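Local coordinates for ribulose bisphosphate carboxylase (Hyperthermus butylicus DSM 5456, PDB 6HUN), which probably catalyses the magnesium-dependent addition of carbon dioxide and water to ribulose 1,5-bisphosphate, giving two molecules of 3-phosphoglycerate in an archaeal AMP degradation pathway, at residues V202-N207 with K238-N243; A218-V223 with K256-Y261. All blocks are in the same frame, centred on the assembly; numbering follows the deposited sequence.

Contact 1. Residues V202-N207 with K238-N243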
ATOM      1  N   VAL A 202       4.626  -8.341  25.099  1.00 36.32           N
ATOM      2  CA  VAL A 202       3.206  -8.061  24.963  1.00 41.73           C
ATOM      3  C   VAL A 202       3.046  -7.232  23.688  1.00 37.16           C
ATOM      4  O   VAL A 202       3.899  -6.408  23.366  1.00 38.20           O
ATOM      5  CB  VAL A 202       2.644  -7.352  26.217  1.00 49.15           C
ATOM      6  CG1 VAL A 202       3.530  -6.228  26.622  1.00 49.76           C
ATOM      7  CG2 VAL A 202       1.208  -6.867  25.979  1.00 52.22           C
ATOM      8  N   LYS A 203       2.033  -7.535  22.915  1.00 36.08           N
ATOM      9  CA  LYS A 203       1.935  -6.970  21.566  1.00 36.38           C
ATOM     10  C   LYS A 203       0.607  -6.281  21.385  1.00 39.25           C
ATOM     11  O   LYS A 203      -0.445  -6.876  21.626  1.00 38.97           O
ATOM     12  CB  LYS A 203       2.100  -8.072  20.524  1.00 39.91           C
ATOM     13  CG  LYS A 203       2.129  -7.679  19.031  1.00 37.82           C
ATOM     14  CD  LYS A 203       2.227  -9.030  18.285  1.00 37.55           C
ATOM     15  CE  LYS A 203       2.290  -8.869  16.785  1.00 42.45           C
ATOM     16  NZ  LYS A 203       1.085  -9.399  16.047  1.00 42.95           N
ATOM     17  N   ASP A 204       0.646  -5.049  20.873  1.00 37.25           N
ATOM     18  CA  ASP A 204      -0.586  -4.387  20.516  1.00 33.92           C
ATOM     19  C   ASP A 204      -1.191  -5.076  19.311  1.00 37.40           C
ATOM     20  O   ASP A 204      -0.474  -5.597  18.451  1.00 33.78           O
ATOM     21  CB  ASP A 204      -0.308  -2.926  20.113  1.00 29.67           C
ATOM     22  CG  ASP A 204      -0.181  -1.996  21.275  1.00 38.08           C
ATOM     23  OD1 ASP A 204      -0.453  -2.374  22.483  1.00 39.79           O
ATOM     24  OD2 ASP A 204       0.229  -0.853  20.961  1.00 40.10           O
ATOM     25  N   ASP A 205      -2.502  -4.999  19.170  1.00 36.49           N
ATOM     26  CA  ASP A 205      -3.005  -5.509  17.903  0.53 38.95           C
ATOM     27  C   ASP A 205      -2.847  -4.447  16.810  1.00 36.86           C
ATOM     28  O   ASP A 205      -2.539  -3.282  17.081  1.00 35.82           O
ATOM     29  CB  ASP A 205      -4.450  -5.970  18.043  0.53 42.82           C
ATOM     30  CG  ASP A 205      -4.762  -7.186  17.162  0.53 45.34           C
ATOM     31  OD1 ASP A 205      -3.960  -8.148  17.121  0.53 48.38           O
ATOM     32  OD2 ASP A 205      -5.807  -7.180  16.494  0.53 48.61           O
ATOM     33  N   GLU A 206      -3.027  -4.875  15.538  1.00 29.22           N
ATOM     34  CA  GLU A 206      -2.716  -4.026  14.387  1.00 30.98           C
ATOM     35  C   GLU A 206      -3.561  -2.764  14.323  1.00 28.60           C
ATOM     36  O   GLU A 206      -3.129  -1.769  13.715  1.00 28.71           O
ATOM     37  CB  GLU A 206      -2.872  -4.836  13.086  1.00 33.93           C
ATOM     38  CG  GLU A 206      -4.309  -5.104  12.680  1.00 40.53           C
ATOM     39  CD  GLU A 206      -4.989  -6.162  13.518  1.00 56.75           C
ATOM     40  OE1 GLU A 206      -6.247  -6.195  13.497  1.00 59.73           O
ATOM     41  OE2 GLU A 206      -4.276  -6.953  14.199  1.00 61.31           O
ATOM     42  N   ASN A 207      -4.725  -2.743  14.925  1.00 26.66           N
ATOM     43  CA  ASN A 207      -5.559  -1.556  14.780  1.00 38.87           C
ATOM     44  C   ASN A 207      -5.547  -0.724  16.042  1.00 35.81           C
ATOM     45  O   ASN A 207      -6.325   0.218  16.179  1.00 36.23           O
ATOM     46  CB  ASN A 207      -6.991  -1.918  14.313  1.00 43.37           C
ATOM     47  CG  ASN A 207      -7.769  -2.709  15.316  1.00 47.69           C
ATOM     48  OD1 ASN A 207      -7.214  -3.185  16.286  1.00 56.09           O
ATOM     49  ND2 ASN A 207      -9.082  -2.822  15.115  1.00 51.11           N
ATOM     50  N   LYS A 238      11.728  -8.092  29.487  1.00 47.32           N
ATOM     51  CA  LYS A 238      10.462  -8.149  28.774  0.57 45.05           C
ATOM     52  C   LYS A 238      10.396  -6.925  27.876  1.00 43.22           C
ATOM     53  O   LYS A 238      11.084  -5.943  28.111  1.00 44.29           O
ATOM     54  CB  LYS A 238       9.253  -8.122  29.708  0.57 46.61           C
ATOM     55  CG  LYS A 238       9.390  -9.032  30.953  0.57 49.51           C
ATOM     56  CD  LYS A 238       8.851 -10.398  30.593  0.57 48.59           C
ATOM     57  CE  LYS A 238       8.981 -11.387  31.815  0.57 51.68           C
ATOM     58  NZ  LYS A 238       8.281 -12.696  31.582  0.57 51.30           N
ATOM     59  N   GLY A 239       9.558  -6.978  26.878  1.00 40.75           N
ATOM     60  CA  GLY A 239       9.437  -5.847  25.969  1.00 39.07           C
ATOM     61  C   GLY A 239       8.004  -5.669  25.525  1.00 40.09           C
ATOM     62  O   GLY A 239       7.182  -6.552  25.697  1.00 39.62           O
ATOM     63  N   TYR A 240       7.712  -4.502  24.905  1.00 41.18           N
ATOM     64  CA  TYR A 240       6.354  -4.175  24.476  1.00 36.14           C
ATOM     65  C   TYR A 240       6.393  -3.825  22.986  1.00 33.02           C
ATOM     66  O   TYR A 240       7.204  -2.982  22.584  1.00 33.52           O
ATOM     67  CB  TYR A 240       5.843  -2.982  25.293  1.00 39.89           C
ATOM     68  CG  TYR A 240       4.484  -2.433  24.964  1.00 37.23           C
ATOM     69  CD1 TYR A 240       3.515  -3.201  24.326  1.00 36.73           C
ATOM     70  CD2 TYR A 240       4.174  -1.104  25.254  1.00 41.13           C
ATOM     71  CE1 TYR A 240       2.262  -2.662  24.026  1.00 40.11           C
ATOM     72  CE2 TYR A 240       2.938  -0.565  24.966  1.00 40.72           C
ATOM     73  CZ  TYR A 240       1.994  -1.333  24.354  1.00 41.20           C
ATOM     74  OH  TYR A 240       0.770  -0.784  24.081  1.00 41.12           O
ATOM     75  N   LEU A 241       5.579  -4.502  22.170  1.00 31.25           N
ATOM     76  CA  LEU A 241       5.545  -4.173  20.730  1.00 28.90           C
ATOM     77  C   LEU A 241       4.437  -3.131  20.615  1.00 34.80           C
ATOM     78  O   LEU A 241       3.275  -3.450  20.377  1.00 31.79           O
ATOM     79  CB  LEU A 241       5.320  -5.415  19.844  1.00 31.62           C
ATOM     80  CG  LEU A 241       6.248  -6.631  20.065  1.00 37.96           C
ATOM     81  CD1 LEU A 241       5.823  -7.896  19.249  1.00 37.11           C
ATOM     82  CD2 LEU A 241       7.725  -6.268  19.806  1.00 36.28           C
ATOM     83  N   ALA A 242       4.816  -1.866  20.803  1.00 38.54           N
ATOM     84  CA  ALA A 242       3.880  -0.751  20.849  1.00 36.28           C
ATOM     85  C   ALA A 242       3.582  -0.292  19.443  1.00 31.96           C
ATOM     86  O   ALA A 242       4.501   0.012  18.675  1.00 28.18           O
ATOM     87  CB  ALA A 242       4.458   0.428  21.639  1.00 35.52           C
ATOM     88  N   ASN A 243       2.303  -0.192  19.119  1.00 29.55           N
ATOM     89  CA  ASN A 243       1.907   0.145  17.748  1.00 28.10           C
ATOM     90  C   ASN A 243       2.001   1.669  17.542  1.00 29.15           C
ATOM     91  O   ASN A 243       1.204   2.429  18.099  1.00 30.21           O
ATOM     92  CB  ASN A 243       0.509  -0.387  17.473  1.00 30.07           C
ATOM     93  CG  ASN A 243       0.220  -0.471  15.975  1.00 31.44           C
ATOM     94  OD1 ASN A 243       0.821   0.235  15.209  1.00 26.59           O
ATOM     95  ND2 ASN A 243      -0.625  -1.410  15.556  1.00 36.31           N
TER
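Asp204 OD2 is gripped by two groups: the backbone N of Asn243 in segment 238-243 reaches it over 2.9 Å from the anti side, 33° out of the carboxylate plane, and Arg219 NH2 adds a salt bridge, which would balance this buried charge. The other oxygen, Asp204 OD1, accepts from Tyr240 OH over 2.6 Å on the syn side, with ring and carboxylate planes nearly perpendicular at 83°; Tyr187 OH also bonds OD1. With an alanine here in place of Asp204, the Tyr240 hydroxyl and the Asn243 amide would probably be left without their acceptor and Arg219 without this counter-charge. A chi1 of 177° sets the Tyr240 ring opposite its own backbone N, beside the carbonyl carbon, and Val202 O and Asp204 OD1 both lie at the ring edge, while Val202 CG1 packs on Tyr240 CD1 at 3.8 Å. A parallel ladder joins the backbones: Val202 N to Gly239 O, Leu241 N to Val202 O (2.8 Å) and Asp204 N to Leu241 O (3.1 Å). On the other face of the sheet, Leu241 CD1 lies 3.7 Å from Lys203 CG; the lysine chain, extended to CE and bent at its last torsion, brings NZ to Gln403 OE1, close to a bound calcium ion. Farther along, Asn243 ND2 donates to Asp205 O (3.1 Å), with that oxygen almost in the amide plane, and Asn243 OD1 bonds Thr245. Asp205 and Glu206 turn away from segment 238-243, and their carboxylates share Lys179. These are neighbouring parallel strands of the TIM barrel, joined through helix 216-234 in a beta-alpha-beta unit; at their C-terminal ends, Lys203, unmodified here, Asp205 and Glu206 form the predicted magnesium site of Rubisco.

Contact 2. Residues A218-V223 with K256-Y261; sequences ARLKEV and KLVADY
Helices 216-234 and 248-260 lie side by side, their backbones nearest at Leu220 and Val258 (CA to CA 7.5 Å) and, where the second helix gives out, at Lys221 and Tyr261 (CA to CA 7.9 Å). No hydrogen bond joins the two segments. Leu220 is directed toward segment 256-261, its CG anti to the backbone N (chi1 176°), and its CD2 methyl does most of the touching. That Leu220 methyl meets Tyr261 CD2 at 3.5 Å, approaching the ring obliquely, and also packs against Leu257 CB (4.0 Å) and Val258 CG2 (4.1 Å). The pair belongs to the ring of helices surrounding the eight-stranded barrel: Leu220 also touches Tyr240, and Val258 touches Ala242, both on strand 239-243 beneath. Toward solvent, Tyr261, the first residue to leave helical geometry, brings its ring toward helix 216-234. Tyr261 OH comes to 3.0 Å from Lys221 CG, so the lysine meets the tyrosine through its methylenes. The chain of Lys221 runs alongside that hydroxyl through CG, CD and CE, with Lys221 CE 3.6 Å from Tyr261 OH, and its ammonium end leads past it. The same hydroxyl makes a weak hydrogen bond to Glu217, one turn earlier on the lysine's helix.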
ATOM      1  N   ALA A 218      -0.833   7.358  27.555  1.00 55.38           N
ATOM      2  CA  ALA A 218      -1.366   6.825  28.800  1.00 59.83           C
ATOM      3  C   ALA A 218      -1.315   5.300  28.799  1.00 54.43           C
ATOM      4  O   ALA A 218      -1.062   4.695  29.836  1.00 56.24           O
ATOM      5  CB  ALA A 218      -2.788   7.347  29.031  1.00 58.70           C
ATOM      6  N   ARG A 219      -1.507   4.675  27.644  1.00 52.67           N
ATOM      7  CA  ARG A 219      -1.393   3.217  27.518  1.00 50.41           C
ATOM      8  C   ARG A 219       0.047   2.737  27.725  1.00 48.99           C
ATOM      9  O   ARG A 219       0.301   1.803  28.517  1.00 52.10           O
ATOM     10  CB  ARG A 219      -1.899   2.788  26.134  1.00 53.29           C
ATOM     11  CG  ARG A 219      -1.624   1.349  25.809  1.00 47.21           C
ATOM     12  CD  ARG A 219      -2.436   0.948  24.576  1.00 41.27           C
ATOM     13  NE  ARG A 219      -1.691   1.017  23.329  1.00 45.54           N
ATOM     14  CZ  ARG A 219      -1.945   1.891  22.364  1.00 44.66           C
ATOM     15  NH1 ARG A 219      -2.915   2.787  22.528  1.00 44.38           N
ATOM     16  NH2 ARG A 219      -1.225   1.868  21.255  1.00 41.81           N
ATOM     17  N   LEU A 220       1.001   3.425  27.093  1.00 46.95           N
ATOM     18  CA  LEU A 220       2.420   3.095  27.217  1.00 48.31           C
ATOM     19  C   LEU A 220       2.911   3.203  28.667  1.00 49.83           C
ATOM     20  O   LEU A 220       3.642   2.333  29.142  1.00 49.99           O
ATOM     21  CB  LEU A 220       3.229   4.025  26.313  1.00 45.11           C
ATOM     22  CG  LEU A 220       4.749   3.942  26.340  1.00 47.00           C
ATOM     23  CD1 LEU A 220       5.131   2.521  25.951  1.00 44.93           C
ATOM     24  CD2 LEU A 220       5.431   5.035  25.455  1.00 44.23           C
ATOM     25  N   LYS A 221       2.552   4.271  29.371  1.00 52.78           N
ATOM     26  CA  LYS A 221       2.901   4.359  30.794  1.00 56.42           C
ATOM     27  C   LYS A 221       2.404   3.141  31.573  1.00 57.35           C
ATOM     28  O   LYS A 221       3.136   2.566  32.390  1.00 59.57           O
ATOM     29  CB  LYS A 221       2.298   5.622  31.396  1.00 61.57           C
ATOM     30  CG  LYS A 221       2.732   6.931  30.747  1.00 66.58           C
ATOM     31  CD  LYS A 221       2.068   8.143  31.422  1.00 71.37           C
ATOM     32  CE  LYS A 221       2.667   8.428  32.799  1.00 75.34           C
ATOM     33  NZ  LYS A 221       2.213   7.482  33.875  1.00 81.39           N
ATOM     34  N   GLU A 222       1.135   2.769  31.385  1.00 57.02           N
ATOM     35  CA  GLU A 222       0.578   1.655  32.145  1.00 58.35           C
ATOM     36  C   GLU A 222       1.245   0.326  31.800  1.00 55.94           C
ATOM     37  O   GLU A 222       1.388  -0.541  32.675  1.00 57.61           O
ATOM     38  CB  GLU A 222      -0.926   1.552  31.931  1.00 59.09           C
ATOM     39  CG  GLU A 222      -1.732   2.644  32.575  1.00 62.72           C
ATOM     40  CD  GLU A 222      -1.541   2.662  34.062  1.00 73.10           C
ATOM     41  OE1 GLU A 222      -1.835   1.624  34.723  1.00 75.22           O
ATOM     42  OE2 GLU A 222      -1.070   3.707  34.569  1.00 79.20           O
ATOM     43  N   VAL A 223       1.648   0.135  30.541  1.00 52.30           N
ATOM     44  CA  VAL A 223       2.322  -1.113  30.184  1.00 50.25           C
ATOM     45  C   VAL A 223       3.773  -1.117  30.656  1.00 51.01           C
ATOM     46  O   VAL A 223       4.277  -2.156  31.101  1.00 54.07           O
ATOM     47  CB  VAL A 223       2.220  -1.376  28.664  1.00 54.31           C
ATOM     48  CG1 VAL A 223       3.008  -2.658  28.270  1.00 44.55           C
ATOM     49  CG2 VAL A 223       0.765  -1.477  28.281  1.00 49.33           C
ATOM     50  N   LYS A 256       9.563   8.405  19.868  1.00 39.47           N
ATOM     51  CA  LYS A 256      10.402   9.005  20.916  1.00 42.65           C
ATOM     52  C   LYS A 256       9.858   8.685  22.304  1.00 44.27           C
ATOM     53  O   LYS A 256      10.636   8.377  23.221  1.00 46.07           O
ATOM     54  CB  LYS A 256      10.509  10.521  20.705  1.00 44.66           C
ATOM     55  CG  LYS A 256      11.487  11.238  21.709  1.00 48.36           C
ATOM     56  CD  LYS A 256      11.664  12.679  21.274  1.00 51.94           C
ATOM     57  CE  LYS A 256      12.330  13.510  22.413  1.00 58.77           C
ATOM     58  NZ  LYS A 256      13.598  12.868  22.813  1.00 63.00           N
ATOM     59  N   LEU A 257       8.530   8.677  22.485  1.00 43.84           N
ATOM     60  CA  LEU A 257       7.992   8.317  23.801  1.00 45.62           C
ATOM     61  C   LEU A 257       8.353   6.880  24.171  1.00 44.58           C
ATOM     62  O   LEU A 257       8.687   6.594  25.327  1.00 48.35           O
ATOM     63  CB  LEU A 257       6.480   8.492  23.828  1.00 45.42           C
ATOM     64  CG  LEU A 257       5.808   9.858  23.951  1.00 49.58           C
ATOM     65  CD1 LEU A 257       4.339   9.613  23.662  1.00 46.42           C
ATOM     66  CD2 LEU A 257       6.020  10.455  25.378  1.00 54.74           C
ATOM     67  N   VAL A 258       8.258   5.956  23.207  1.00 41.51           N
ATOM     68  CA  VAL A 258       8.701   4.573  23.442  1.00 40.58           C
ATOM     69  C   VAL A 258      10.161   4.551  23.888  1.00 42.21           C
ATOM     70  O   VAL A 258      10.536   3.880  24.865  1.00 43.63           O
ATOM     71  CB  VAL A 258       8.494   3.735  22.159  1.00 37.24           C
ATOM     72  CG1 VAL A 258       9.312   2.394  22.322  1.00 36.70           C
ATOM     73  CG2 VAL A 258       7.033   3.486  21.965  1.00 36.08           C
ATOM     74  N   ALA A 259      11.017   5.237  23.142  1.00 42.16           N
ATOM     75  CA  ALA A 259      12.436   5.297  23.485  1.00 44.02           C
ATOM     76  C   ALA A 259      12.652   5.930  24.871  1.00 47.61           C
ATOM     77  O   ALA A 259      13.408   5.400  25.694  1.00 49.29           O
ATOM     78  CB  ALA A 259      13.183   6.097  22.407  1.00 43.74           C
ATOM     79  N   ASP A 260      11.990   7.066  25.150  1.00 49.07           N
ATOM     80  CA  ASP A 260      12.190   7.740  26.444  1.00 52.83           C
ATOM     81  C   ASP A 260      11.752   6.890  27.623  1.00 53.89           C
ATOM     82  O   ASP A 260      12.260   7.093  28.737  1.00 57.07           O
ATOM     83  CB  ASP A 260      11.431   9.064  26.469  1.00 55.79           C
ATOM     84  CG  ASP A 260      12.040  10.073  25.532  1.00 56.37           C
ATOM     85  OD1 ASP A 260      13.206   9.815  25.140  1.00 59.58           O
ATOM     86  OD2 ASP A 260      11.395  11.096  25.193  1.00 58.59           O
ATOM     87  N   TYR A 261      10.794   5.973  27.427  1.00 51.59           N
ATOM     88  CA  TYR A 261      10.381   5.074  28.503  1.00 53.51           C
ATOM     89  C   TYR A 261      11.237   3.827  28.594  1.00 51.97           C
ATOM     90  O   TYR A 261      10.924   2.945  29.402  1.00 52.70           O
ATOM     91  CB  TYR A 261       8.907   4.671  28.372  1.00 51.17           C
ATOM     92  CG  TYR A 261       7.922   5.695  28.902  1.00 55.48           C
ATOM     93  CD1 TYR A 261       7.641   5.801  30.251  1.00 66.23           C
ATOM     94  CD2 TYR A 261       7.292   6.560  28.055  1.00 52.22           C
ATOM     95  CE1 TYR A 261       6.746   6.738  30.713  1.00 63.71           C
ATOM     96  CE2 TYR A 261       6.406   7.478  28.501  1.00 57.56           C
ATOM     97  CZ  TYR A 261       6.135   7.567  29.828  1.00 64.85           C
ATOM     98  OH  TYR A 261       5.244   8.517  30.250  1.00 70.99           O
TER

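Overall arrangement
Contact 1 lies in the buried wall of the barrel, contact 2 in the outer helical layer, partly open to solvent; their centres are about 11 Å apart. Helix 216-234, which links the two strands of contact 1, supplies one half of contact 2. Arg219 joins the layers: besides its bridge to Asp204, its NE makes a probable hydrogen bond to Tyr240 OH (3.1 Å). Val223, one turn on from Arg219, packs on the Tyr240 ring as well. Inside, backbone ladders and buried charges prevail and lead to the predicted metal site; outside, methyl, methylene and ring contacts join the helices, away from the annotated sites.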